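Local structure of AvrRxo1-ORF1 (Xanthomonas oryzae pv. oryzicola, 4Z8T) at residues C101-V106 with V155-L160. The protein is a type III effector with a polynucleotide kinase domain, bound by its partner AvrRxo1-ORF2, and probably phosphorylates a nucleotide-like substrate in host cells. Numbering follows the deposited sequence.
With SO4 (sulfate ion), chain C.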
loop_
_atom_site.group_PDB
_atom_site.type_symbol
_atom_site.label_atom_id
_atom_site.label_comp_id
_atom_site.label_asym_id
_atom_site.label_seq_id
_atom_site.Cartn_x
_atom_site.Cartn_y
_atom_site.Cartn_z
ATOM N N CYS A 101 33.700 -11.104 -10.616
ATOM C CA CYS A 101 32.376 -10.830 -11.172
ATOM C C CYS A 101 32.362 -9.562 -12.016
ATOM O O CYS A 101 33.162 -8.634 -11.788
ATOM C CB CYS A 101 31.337 -10.703 -10.051
ATOM S SG CYS A 101 31.225 -12.164 -8.994
ATOM N N VAL A 102 31.465 -9.521 -13.001
ATOM C CA VAL A 102 31.268 -8.315 -13.806
ATOM C C VAL A 102 30.426 -7.297 -13.047
ATOM O O VAL A 102 29.241 -7.515 -12.796
ATOM C CB VAL A 102 30.594 -8.615 -15.146
ATOM C CG1 VAL A 102 30.385 -7.321 -15.929
ATOM C CG2 VAL A 102 31.436 -9.584 -15.946
ATOM N N ASN A 103 31.061 -6.182 -12.690
ATOM C CA ASN A 103 30.495 -5.191 -11.792
ATOM C C ASN A 103 31.491 -4.035 -11.742
ATOM O O ASN A 103 32.622 -4.240 -11.314
ATOM C CB ASN A 103 30.367 -5.817 -10.400
ATOM C CG ASN A 103 29.767 -4.882 -9.376
ATOM O OD1 ASN A 103 29.571 -3.693 -9.627
ATOM N ND2 ASN A 103 29.476 -5.422 -8.196
ATOM N N PRO A 104 31.080 -2.827 -12.165
ATOM C CA PRO A 104 31.996 -1.672 -12.139
ATOM C C PRO A 104 32.523 -1.373 -10.748
ATOM O O PRO A 104 33.655 -0.920 -10.586
ATOM C CB PRO A 104 31.120 -0.506 -12.616
ATOM C CG PRO A 104 29.707 -0.972 -12.445
ATOM C CD PRO A 104 29.743 -2.462 -12.665
ATOM N N ASP A 105 31.711 -1.629 -9.734
ATOM C CA ASP A 105 32.140 -1.334 -8.377
ATOM C C ASP A 105 33.408 -2.057 -7.909
ATOM O O ASP A 105 34.072 -1.584 -6.986
ATOM C CB ASP A 105 30.991 -1.597 -7.403
ATOM C CG ASP A 105 29.802 -0.704 -7.665
ATOM O OD1 ASP A 105 30.005 0.427 -8.154
ATOM O OD2 ASP A 105 28.664 -1.137 -7.392
ATOM N N VAL A 106 33.749 -3.188 -8.530
ATOM C CA VAL A 106 34.943 -3.931 -8.116
ATOM C C VAL A 106 36.240 -3.183 -8.423
ATOM O O VAL A 106 37.281 -3.508 -7.853
ATOM C CB VAL A 106 35.049 -5.350 -8.747
ATOM C CG1 VAL A 106 33.809 -6.195 -8.431
ATOM C CG2 VAL A 106 35.304 -5.262 -10.246
ATOM N N VAL A 155 29.895 -14.262 -14.079
ATOM C CA VAL A 155 28.920 -13.765 -13.117
ATOM C C VAL A 155 28.677 -12.290 -13.346
ATOM O O VAL A 155 29.624 -11.504 -13.399
ATOM C CB VAL A 155 29.409 -13.945 -11.663
ATOM C CG1 VAL A 155 28.311 -13.524 -10.680
ATOM C CG2 VAL A 155 29.826 -15.367 -11.414
ATOM N N VAL A 156 27.411 -11.913 -13.495
ATOM C CA VAL A 156 27.046 -10.517 -13.694
ATOM C C VAL A 156 26.309 -10.069 -12.446
ATOM O O VAL A 156 25.251 -10.589 -12.105
ATOM C CB VAL A 156 26.178 -10.317 -14.949
ATOM C CG1 VAL A 156 25.813 -8.833 -15.124
ATOM C CG2 VAL A 156 26.920 -10.813 -16.176
ATOM N N ASP A 157 26.930 -9.123 -11.751
ATOM C CA ASP A 157 26.495 -8.649 -10.464
ATOM C C ASP A 157 26.142 -7.171 -10.626
ATOM O O ASP A 157 26.965 -6.302 -10.357
ATOM C CB ASP A 157 27.683 -8.803 -9.512
ATOM C CG ASP A 157 27.350 -8.435 -8.103
ATOM O OD1 ASP A 157 26.148 -8.290 -7.786
ATOM O OD2 ASP A 157 28.302 -8.306 -7.305
ATOM N N LYS A 158 24.929 -6.899 -11.102
ATOM C CA LYS A 158 24.473 -5.552 -11.415
ATOM C C LYS A 158 23.011 -5.503 -11.039
ATOM O O LYS A 158 22.386 -6.548 -10.823
ATOM C CB LYS A 158 24.594 -5.265 -12.914
ATOM C CG LYS A 158 26.011 -5.225 -13.460
ATOM C CD LYS A 158 25.958 -4.880 -14.940
ATOM C CE LYS A 158 27.331 -4.908 -15.569
ATOM N NZ LYS A 158 27.297 -4.220 -16.887
ATOM N N ARG A 159 22.450 -4.301 -10.976
ATOM C CA ARG A 159 21.036 -4.184 -10.639
ATOM C C ARG A 159 20.150 -4.910 -11.644
ATOM O O ARG A 159 19.171 -5.563 -11.256
ATOM C CB ARG A 159 20.618 -2.720 -10.527
ATOM C CG ARG A 159 19.181 -2.547 -10.013
ATOM C CD ARG A 159 18.776 -1.090 -9.795
ATOM N NE ARG A 159 19.552 -0.475 -8.722
ATOM C CZ ARG A 159 20.621 0.290 -8.910
ATOM N NH1 ARG A 159 21.051 0.536 -10.137
ATOM N NH2 ARG A 159 21.274 0.793 -7.867
ATOM N N LEU A 160 20.501 -4.782 -12.932
ATOM C CA LEU A 160 19.794 -5.440 -14.038
ATOM C C LEU A 160 18.303 -5.133 -14.011
ATOM O O LEU A 160 17.477 -6.022 -14.235
ATOM C CB LEU A 160 20.029 -6.958 -14.030
ATOM C CG LEU A 160 21.490 -7.411 -14.117
ATOM C CD1 LEU A 160 21.614 -8.904 -13.878
ATOM C CD2 LEU A 160 22.100 -7.022 -15.466
HETATM S S SO4 C . 20.196 -0.146 -13.699
HETATM O O1 SO4 C . 19.647 -1.490 -13.564
HETATM O O2 SO4 C . 19.642 0.745 -12.685
HETATM O O3 SO4 C . 19.874 0.390 -15.026
HETATM O O4 SO4 C . 21.649 -0.194 -13.557
HETATM O O HOH W 1 26.606 -3.348 -9.487
#
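Val-102 and Val-156 form a single parallel bridge, by which residues 101-103 run along strand 154-157, the strand flanking 66-71 in the P-loop kinase-like sheet. Two nearly straight bonds make it: Val-102 N gives its hydrogen to Val-155 O at 2.7 Å, and Asp-157 N gives its own to Val-102 O at 3.0 Å.

Small apolar groups suit the buried end, where Cys-101 SG lies 3.6 Å from Val-155 CG1, near Leu-93 and Leu-89 of helix 87-95. The beta-branched Val-102 fits an extended backbone; its CG1, anti to the backbone N (chi1 179°), meets Lys-158 CE at 3.9 Å. The extended lysine chain lays its CE against the valine while NZ hydrogen-bonds to Tyr-169 OH.

Polar residues take over at the strand's carboxyl end, where P-loop kinases usually place their active site. Asn-103 and Asp-157 meet obliquely, amide and carboxylate planes 79° apart, and their bond is weak: ND2 of Asn-103 to OD2 of Asp-157, 3.2 Å, bent at 135°. Asp-157 also touches the probable Walker A loop. NH1 of Arg-159 donates to sulfate O2 at 2.9 Å, with the ion, probably from the crystallisation liquor, at the guanidinium edge; its NH2 bonds to Ser-98 O of the AvrRxo1-ORF2 chain.

Asparagine suits the turn around Pro-104 because its short side chain lets OD1 accept from the backbone two residues on: OD1 takes the Asp-105 N-H at 3.0 Å, closing an Asx turn, and also accepts from a water that donates its other hydrogen to Asp-157 O.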